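Local coordinates for putative branched-chain amino acid ABC transporter (Chromobacterium violaceum, PDB 4PYR), which is of uncertain function but binds glutathione, belongs to the LppC lipoprotein family with a periplasmic-binding-protein-like fold and may act as an enzyme regulator, at residues D196-G208 with A215-M227. Numbering follows the deposited sequence.
Sequences DVPVYGTSQLNVG and AGVRFIDMPWFLM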
ATOM      1  N   ASP A 196      -5.156  -2.206 -29.256  1.00 33.03           N
ATOM      2  CA  ASP A 196      -6.358  -1.532 -28.765  1.00 35.33           C
ATOM      3  C   ASP A 196      -7.023  -2.190 -27.555  1.00 29.15           C
ATOM      4  O   ASP A 196      -7.899  -1.579 -26.965  1.00 37.49           O
ATOM      5  CB  ASP A 196      -7.392  -1.492 -29.895  1.00 35.34           C
ATOM      6  CG  ASP A 196      -7.618  -2.882 -30.528  1.00 35.42           C
ATOM      7  OD1 ASP A 196      -6.661  -3.410 -31.149  1.00 49.18           O
ATOM      8  OD2 ASP A 196      -8.728  -3.456 -30.386  1.00 46.97           O
ATOM      9  N   VAL A 197      -6.663  -3.427 -27.194  1.00 29.36           N
ATOM     10  CA  VAL A 197      -7.353  -4.051 -26.084  1.00 25.06           C
ATOM     11  C   VAL A 197      -6.996  -3.312 -24.802  1.00 25.01           C
ATOM     12  O   VAL A 197      -5.842  -3.023 -24.542  1.00 22.63           O
ATOM     13  CB  VAL A 197      -7.112  -5.578 -25.929  1.00 27.45           C
ATOM     14  CG1 VAL A 197      -5.663  -5.873 -25.632  1.00 25.49           C
ATOM     15  CG2 VAL A 197      -8.012  -6.159 -24.840  1.00 26.26           C
ATOM     16  N   PRO A 198      -8.017  -2.976 -23.979  1.00 22.75           N
ATOM     17  CA  PRO A 198      -7.711  -2.344 -22.700  1.00 21.31           C
ATOM     18  C   PRO A 198      -6.915  -3.259 -21.776  1.00 18.02           C
ATOM     19  O   PRO A 198      -7.283  -4.428 -21.596  1.00 19.16           O
ATOM     20  CB  PRO A 198      -9.092  -2.088 -22.115  1.00 22.75           C
ATOM     21  CG  PRO A 198     -10.025  -2.049 -23.255  1.00 25.25           C
ATOM     22  CD  PRO A 198      -9.457  -2.970 -24.282  1.00 25.82           C
ATOM     23  N   VAL A 199      -5.837  -2.740 -21.197  1.00 18.07           N
ATOM     24  CA  VAL A 199      -4.960  -3.484 -20.328  1.00 16.85           C
ATOM     25  C   VAL A 199      -4.859  -2.705 -19.012  1.00 16.63           C
ATOM     26  O   VAL A 199      -4.692  -1.487 -19.011  1.00 16.78           O
ATOM     27  CB  VAL A 199      -3.562  -3.699 -20.952  1.00 17.27           C
ATOM     28  CG1 VAL A 199      -2.641  -4.439 -19.987  1.00 18.34           C
ATOM     29  CG2 VAL A 199      -3.712  -4.457 -22.277  1.00 19.30           C
ATOM     30  N   TYR A 200      -5.005  -3.430 -17.906  1.00 15.91           N
ATOM     31  CA  TYR A 200      -4.996  -2.880 -16.579  1.00 14.99           C
ATOM     32  C   TYR A 200      -3.983  -3.559 -15.690  1.00 14.80           C
ATOM     33  O   TYR A 200      -3.712  -4.757 -15.838  1.00 16.39           O
ATOM     34  CB  TYR A 200      -6.354  -3.159 -15.944  1.00 15.63           C
ATOM     35  CG  TYR A 200      -7.517  -2.439 -16.547  1.00 16.18           C
ATOM     36  CD1 TYR A 200      -8.114  -2.875 -17.736  1.00 16.89           C
ATOM     37  CD2 TYR A 200      -8.056  -1.321 -15.914  1.00 18.04           C
ATOM     38  CE1 TYR A 200      -9.195  -2.224 -18.274  1.00 19.20           C
ATOM     39  CE2 TYR A 200      -9.172  -0.678 -16.406  1.00 17.91           C
ATOM     40  CZ  TYR A 200      -9.748  -1.096 -17.587  1.00 18.40           C
ATOM     41  OH  TYR A 200     -10.877  -0.450 -18.104  1.00 20.91           O
ATOM     42  N   GLY A 201      -3.435  -2.831 -14.746  1.00 13.83           N
ATOM     43  CA  GLY A 201      -2.572  -3.399 -13.720  1.00 14.76           C
ATOM     44  C   GLY A 201      -2.704  -2.618 -12.403  1.00 15.51           C
ATOM     45  O   GLY A 201      -3.375  -1.600 -12.321  1.00 16.70           O
ATOM     46  N   THR A 202      -1.998  -3.110 -11.399  1.00 16.02           N
ATOM     47  CA  THR A 202      -1.830  -2.441 -10.143  1.00 17.33           C
ATOM     48  C   THR A 202      -0.540  -1.626 -10.160  1.00 17.34           C
ATOM     49  O   THR A 202       0.131  -1.530 -11.192  1.00 18.89           O
ATOM     50  CB  THR A 202      -1.805  -3.425  -8.956  1.00 17.52           C
ATOM     51  OG1 THR A 202      -0.643  -4.269  -9.056  1.00 18.19           O
ATOM     52  CG2 THR A 202      -2.991  -4.285  -8.989  1.00 19.08           C
ATOM     53  N   SER A 203      -0.150  -1.082  -9.008  1.00 18.77           N
ATOM     54  CA  SER A 203       1.031  -0.264  -8.919  1.00 20.95           C
ATOM     55  C   SER A 203       2.292  -1.095  -9.140  1.00 21.32           C
ATOM     56  O   SER A 203       3.339  -0.526  -9.231  1.00 21.49           O
ATOM     57  CB  SER A 203       1.099   0.455  -7.562  1.00 19.75           C
ATOM     58  OG  SER A 203       1.348  -0.426  -6.485  1.00 19.79           O
ATOM     59  N   GLN A 204       2.155  -2.430  -9.136  1.00 20.94           N
ATOM     60  CA  GLN A 204       3.203  -3.358  -9.555  1.00 21.53           C
ATOM     61  C   GLN A 204       3.868  -2.876 -10.854  1.00 20.22           C
ATOM     62  O   GLN A 204       5.091  -3.006 -11.011  1.00 22.44           O
ATOM     63  CB  GLN A 204       2.595  -4.775  -9.726  1.00 20.69           C
ATOM     64  CG  GLN A 204       3.549  -5.872 -10.197  1.00 22.34           C
ATOM     65  CD  GLN A 204       2.799  -7.154 -10.491  1.00 19.42           C
ATOM     66  OE1 GLN A 204       1.680  -7.133 -11.050  1.00 19.79           O
ATOM     67  NE2 GLN A 204       3.405  -8.283 -10.138  1.00 20.53           N
ATOM     68  N   LEU A 205       3.075  -2.304 -11.760  1.00 19.61           N
ATOM     69  CA  LEU A 205       3.601  -1.878 -13.083  1.00 20.23           C
ATOM     70  C   LEU A 205       4.261  -0.535 -13.126  1.00 22.35           C
ATOM     71  O   LEU A 205       4.961  -0.214 -14.098  1.00 23.96           O
ATOM     72  CB  LEU A 205       2.473  -1.909 -14.110  1.00 19.38           C
ATOM     73  CG  LEU A 205       1.806  -3.277 -14.215  1.00 20.15           C
ATOM     74  CD1 LEU A 205       0.756  -3.207 -15.286  1.00 20.47           C
ATOM     75  CD2 LEU A 205       2.806  -4.387 -14.506  1.00 25.27           C
ATOM     76  N   ASN A 206       4.039   0.277 -12.092  1.00 22.00           N
ATOM     77  CA  ASN A 206       4.567   1.626 -12.043  1.00 25.56           C
ATOM     78  C   ASN A 206       5.840   1.617 -11.217  1.00 27.41           C
ATOM     79  O   ASN A 206       5.868   1.758  -9.997  1.00 29.26           O
ATOM     80  CB  ASN A 206       3.497   2.588 -11.473  1.00 23.32           C
ATOM     81  CG  ASN A 206       3.925   4.045 -11.539  1.00 29.10           C
ATOM     82  OD1 ASN A 206       4.836   4.405 -12.304  1.00 30.38           O
ATOM     83  ND2 ASN A 206       3.263   4.913 -10.757  1.00 27.42           N
ATOM     84  N   VAL A 207       6.938   1.399 -11.914  1.00 29.15           N
ATOM     85  CA  VAL A 207       8.206   1.209 -11.256  1.00 31.48           C
ATOM     86  C   VAL A 207       9.073   2.450 -11.310  1.00 32.45           C
ATOM     87  O   VAL A 207       9.982   2.610 -10.471  1.00 39.62           O
ATOM     88  CB  VAL A 207       8.954  -0.014 -11.840  1.00 31.60           C
ATOM     89  CG1 VAL A 207       9.453   0.273 -13.246  1.00 41.77           C
ATOM     90  CG2 VAL A 207      10.119  -0.378 -10.925  1.00 41.52           C
ATOM     91  N   GLY A 208       8.773   3.337 -12.259  1.00 33.88           N
ATOM     92  CA  GLY A 208       9.513   4.543 -12.467  1.00 38.09           C
ATOM     93  C   GLY A 208      10.349   4.467 -13.721  1.00 39.72           C
ATOM     94  O   GLY A 208      10.411   3.423 -14.353  1.00 39.34           O
ATOM     95  N   ALA A 215       2.924   1.984 -22.121  1.00 22.36           N
ATOM     96  CA  ALA A 215       2.114   3.171 -22.439  1.00 26.13           C
ATOM     97  C   ALA A 215       0.687   2.773 -22.728  1.00 24.67           C
ATOM     98  O   ALA A 215       0.396   1.849 -23.491  1.00 26.15           O
ATOM     99  CB  ALA A 215       2.676   3.918 -23.618  1.00 32.50           C
ATOM    100  N   GLY A 216      -0.219   3.484 -22.085  1.00 27.15           N
ATOM    101  CA  GLY A 216      -1.642   3.211 -22.286  1.00 23.62           C
ATOM    102  C   GLY A 216      -2.259   2.216 -21.323  1.00 25.07           C
ATOM    103  O   GLY A 216      -3.475   2.084 -21.283  1.00 23.75           O
ATOM    104  N   VAL A 217      -1.447   1.507 -20.541  1.00 19.54           N
ATOM    105  CA  VAL A 217      -1.977   0.611 -19.538  1.00 20.36           C
ATOM    106  C   VAL A 217      -2.647   1.451 -18.465  1.00 19.03           C
ATOM    107  O   VAL A 217      -2.084   2.434 -17.976  1.00 18.95           O
ATOM    108  CB  VAL A 217      -0.868  -0.237 -18.922  1.00 18.18           C
ATOM    109  CG1 VAL A 217      -1.390  -1.039 -17.729  1.00 18.19           C
ATOM    110  CG2 VAL A 217      -0.276  -1.182 -20.004  1.00 20.07           C
ATOM    111  N   ARG A 218      -3.842   1.023 -18.083  1.00 17.66           N
ATOM    112  CA  ARG A 218      -4.589   1.707 -17.032  1.00 17.70           C
ATOM    113  C   ARG A 218      -4.172   1.047 -15.709  1.00 17.33           C
ATOM    114  O   ARG A 218      -4.065  -0.166 -15.597  1.00 17.07           O
ATOM    115  CB  ARG A 218      -6.094   1.556 -17.244  1.00 18.88           C
ATOM    116  CG  ARG A 218      -6.612   2.160 -18.545  1.00 22.49           C
ATOM    117  CD  ARG A 218      -8.138   2.236 -18.602  1.00 27.31           C
ATOM    118  NE  ARG A 218      -8.627   3.092 -19.678  1.00 30.61           N
ATOM    119  CZ  ARG A 218      -8.712   4.417 -19.607  1.00 34.57           C
ATOM    120  NH1 ARG A 218      -8.337   5.068 -18.512  1.00 33.48           N
ATOM    121  NH2 ARG A 218      -9.142   5.111 -20.652  1.00 39.83           N
ATOM    122  N   PHE A 219      -3.849   1.848 -14.713  1.00 18.29           N
ATOM    123  CA  PHE A 219      -3.414   1.267 -13.449  1.00 17.60           C
ATOM    124  C   PHE A 219      -3.895   2.133 -12.285  1.00 19.55           C
ATOM    125  O   PHE A 219      -4.428   3.209 -12.478  1.00 21.99           O
ATOM    126  CB  PHE A 219      -1.889   1.113 -13.465  1.00 19.52           C
ATOM    127  CG  PHE A 219      -1.134   2.407 -13.350  1.00 20.05           C
ATOM    128  CD1 PHE A 219      -1.062   3.283 -14.409  1.00 21.65           C
ATOM    129  CD2 PHE A 219      -0.481   2.745 -12.167  1.00 21.98           C
ATOM    130  CE1 PHE A 219      -0.394   4.484 -14.295  1.00 22.44           C
ATOM    131  CE2 PHE A 219       0.244   3.925 -12.066  1.00 23.60           C
ATOM    132  CZ  PHE A 219       0.262   4.808 -13.113  1.00 23.49           C
ATOM    133  N   ILE A 220      -3.783   1.569 -11.086  1.00 17.22           N
ATOM    134  CA  ILE A 220      -4.103   2.299  -9.866  1.00 18.97           C
ATOM    135  C   ILE A 220      -2.849   2.463  -9.052  1.00 18.63           C
ATOM    136  O   ILE A 220      -1.975   1.591  -9.026  1.00 19.53           O
ATOM    137  CB  ILE A 220      -5.242   1.611  -9.048  1.00 20.62           C
ATOM    138  CG1 ILE A 220      -4.909   0.163  -8.729  1.00 21.16           C
ATOM    139  CG2 ILE A 220      -6.557   1.659  -9.839  1.00 20.16           C
ATOM    140  CD1 ILE A 220      -5.927  -0.483  -7.808  1.00 23.47           C
ATOM    141  N   ASP A 221      -2.735   3.618  -8.411  1.00 22.74           N
ATOM    142  CA  ASP A 221      -1.606   3.910  -7.562  1.00 22.22           C
ATOM    143  C   ASP A 221      -1.966   5.100  -6.669  1.00 20.01           C
ATOM    144  O   ASP A 221      -3.055   5.641  -6.766  1.00 20.79           O
ATOM    145  CB  ASP A 221      -0.345   4.232  -8.417  1.00 21.76           C
ATOM    146  CG  ASP A 221       0.971   3.889  -7.727  1.00 22.01           C
ATOM    147  OD1 ASP A 221       1.030   3.690  -6.516  1.00 19.90           O
ATOM    148  OD2 ASP A 221       2.010   3.801  -8.449  1.00 22.86           O
HETATM  149  N   MSE A 222      -1.039   5.498  -5.836  1.00 18.29           N
HETATM  150  CA  MSE A 222      -1.207   6.594  -4.927  1.00 18.27           C
HETATM  151  C   MSE A 222      -1.507   7.927  -5.556  1.00 19.36           C
HETATM  152  O   MSE A 222      -0.912   8.289  -6.560  1.00 19.42           O
HETATM  153  CB  MSE A 222       0.084   6.821  -4.174  1.00 19.55           C
HETATM  154  CG  MSE A 222       0.489   5.609  -3.369  1.00 21.94           C
HETATM  155 SE   MSE A 222       1.984   6.198  -2.253  1.00 25.16          SE
HETATM  156  CE  MSE A 222       1.960   4.515  -1.200  1.00 21.97           C
ATOM    157  N   PRO A 223      -2.397   8.722  -4.940  1.00 19.34           N
ATOM    158  CA  PRO A 223      -2.522  10.159  -5.291  1.00 19.22           C
ATOM    159  C   PRO A 223      -1.178  10.868  -5.339  1.00 18.85           C
ATOM    160  O   PRO A 223      -0.969  11.764  -6.197  1.00 20.42           O
ATOM    161  CB  PRO A 223      -3.390  10.719  -4.149  1.00 19.93           C
ATOM    162  CG  PRO A 223      -4.209   9.554  -3.774  1.00 19.18           C
ATOM    163  CD  PRO A 223      -3.305   8.345  -3.842  1.00 18.44           C
ATOM    164  N   TRP A 224      -0.257  10.440  -4.478  1.00 17.28           N
ATOM    165  CA  TRP A 224       1.064  11.034  -4.425  1.00 17.66           C
ATOM    166  C   TRP A 224       1.736  11.092  -5.823  1.00 19.37           C
ATOM    167  O   TRP A 224       2.464  12.066  -6.127  1.00 19.62           O
ATOM    168  CB  TRP A 224       1.933  10.248  -3.446  1.00 18.11           C
ATOM    169  CG  TRP A 224       3.280  10.859  -3.219  1.00 19.38           C
ATOM    170  CD1 TRP A 224       4.495  10.344  -3.584  1.00 20.19           C
ATOM    171  CD2 TRP A 224       3.551  12.073  -2.521  1.00 18.04           C
ATOM    172  NE1 TRP A 224       5.505  11.182  -3.167  1.00 21.18           N
ATOM    173  CE2 TRP A 224       4.950  12.246  -2.504  1.00 18.55           C
ATOM    174  CE3 TRP A 224       2.752  13.043  -1.933  1.00 17.23           C
ATOM    175  CZ2 TRP A 224       5.551  13.358  -1.940  1.00 19.93           C
ATOM    176  CZ3 TRP A 224       3.362  14.134  -1.357  1.00 19.50           C
ATOM    177  CH2 TRP A 224       4.725  14.274  -1.357  1.00 19.28           C
ATOM    178  N   PHE A 225       1.510  10.052  -6.630  1.00 18.51           N
ATOM    179  CA  PHE A 225       2.026  10.002  -8.005  1.00 21.51           C
ATOM    180  C   PHE A 225       1.015  10.488  -9.046  1.00 22.17           C
ATOM    181  O   PHE A 225       1.384  11.137 -10.043  1.00 25.07           O
ATOM    182  CB  PHE A 225       2.432   8.551  -8.368  1.00 21.33           C
ATOM    183  CG  PHE A 225       3.458   7.946  -7.433  1.00 20.62           C
ATOM    184  CD1 PHE A 225       4.682   8.507  -7.251  1.00 24.06           C
ATOM    185  CD2 PHE A 225       3.161   6.798  -6.745  1.00 23.37           C
ATOM    186  CE1 PHE A 225       5.613   7.930  -6.403  1.00 24.53           C
ATOM    187  CE2 PHE A 225       4.062   6.238  -5.863  1.00 26.36           C
ATOM    188  CZ  PHE A 225       5.295   6.788  -5.707  1.00 22.89           C
ATOM    189  N   LEU A 226      -0.255  10.148  -8.879  1.00 21.33           N
ATOM    190  CA  LEU A 226      -1.238  10.320  -9.943  1.00 21.83           C
ATOM    191  C   LEU A 226      -2.053  11.629  -9.902  1.00 23.42           C
ATOM    192  O   LEU A 226      -2.737  11.927 -10.873  1.00 25.48           O
ATOM    193  CB  LEU A 226      -2.204   9.135  -9.955  1.00 23.86           C
ATOM    194  CG  LEU A 226      -1.566   7.795 -10.257  1.00 25.73           C
ATOM    195  CD1 LEU A 226      -2.598   6.695 -10.193  1.00 24.98           C
ATOM    196  CD2 LEU A 226      -0.873   7.831 -11.615  1.00 28.40           C
HETATM  197  N   MSE A 227      -2.043  12.335  -8.769  1.00 22.00           N
HETATM  198  CA  MSE A 227      -2.922  13.486  -8.579  1.00 24.25           C
HETATM  199  C   MSE A 227      -2.123  14.633  -8.026  1.00 25.07           C
HETATM  200  O   MSE A 227      -2.228  14.968  -6.856  1.00 24.41           O
HETATM  201  CB  MSE A 227      -4.021  13.056  -7.600  1.00 22.33           C
HETATM  202  CG  MSE A 227      -4.934  12.023  -8.225  1.00 27.37           C
HETATM  203 SE   MSE A 227      -6.392  11.627  -6.935  1.00 33.46          SE
HETATM  204  CE  MSE A 227      -7.324  13.362  -6.961  1.00 29.99           C
TER
HETATM  205  O   HOH W   1      -5.175   0.087 -22.105  1.00 27.65           O
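Arg-218 sits between two strand bonds to the 196-208 segment. Its N donates to Val-199 O at 2.8 Å. Its O accepts from Gly-201 N at 2.9 Å. A third bond, Ile-220 N to Gly-201 O, is weak. Strands 199-201 and 218-220 run parallel, with axes 16° apart.

The tight packing involves Val-199, Val-217 and Leu-205. Val-217 CG1 meets Leu-205 CD1 at 3.9 Å, the two side chains crossing at about a right angle. Val-217 CG2 reaches Val-199 CG1. Farther along, the Phe-219 ring packs against Asn-206, with CE2 3.4 Å from ND2 and the amide and ring planes steeply inclined.

Asn-206 ND2 also donates to Asp-221 OD2 at 2.9 Å. With CG of Asn-206 anti to its own backbone N (chi1 -173°), the amide extends toward this carboxylate, and the two planes stand nearly perpendicular at 86°. Asp-221 OD2 also forms a salt bridge with Arg-249, while OD1 accepts from Met-222 N. Both carboxylate oxygens are thus held, which should fix the rotation of the group and favour its charged form.

The solvent side is at Arg-218, which is exposed, although the Tyr-200 ring it runs along is buried. Its aliphatic chain points the same way as the ring, and CB makes an off-centre CH-pi contact, 4.2 Å from the ring centroid. Tyr-200 OH is hydrogen-bonded to Asp-120 and Arg-122. Before the first strand bond, one water accepts from Val-199 N and donates to Gly-216 O.

Strand 199-201 also pairs with strand 176-180. The two strands here are parallel neighbours in the sheet of one lobe of a two-lobed, periplasmic-binding-protein-like fold.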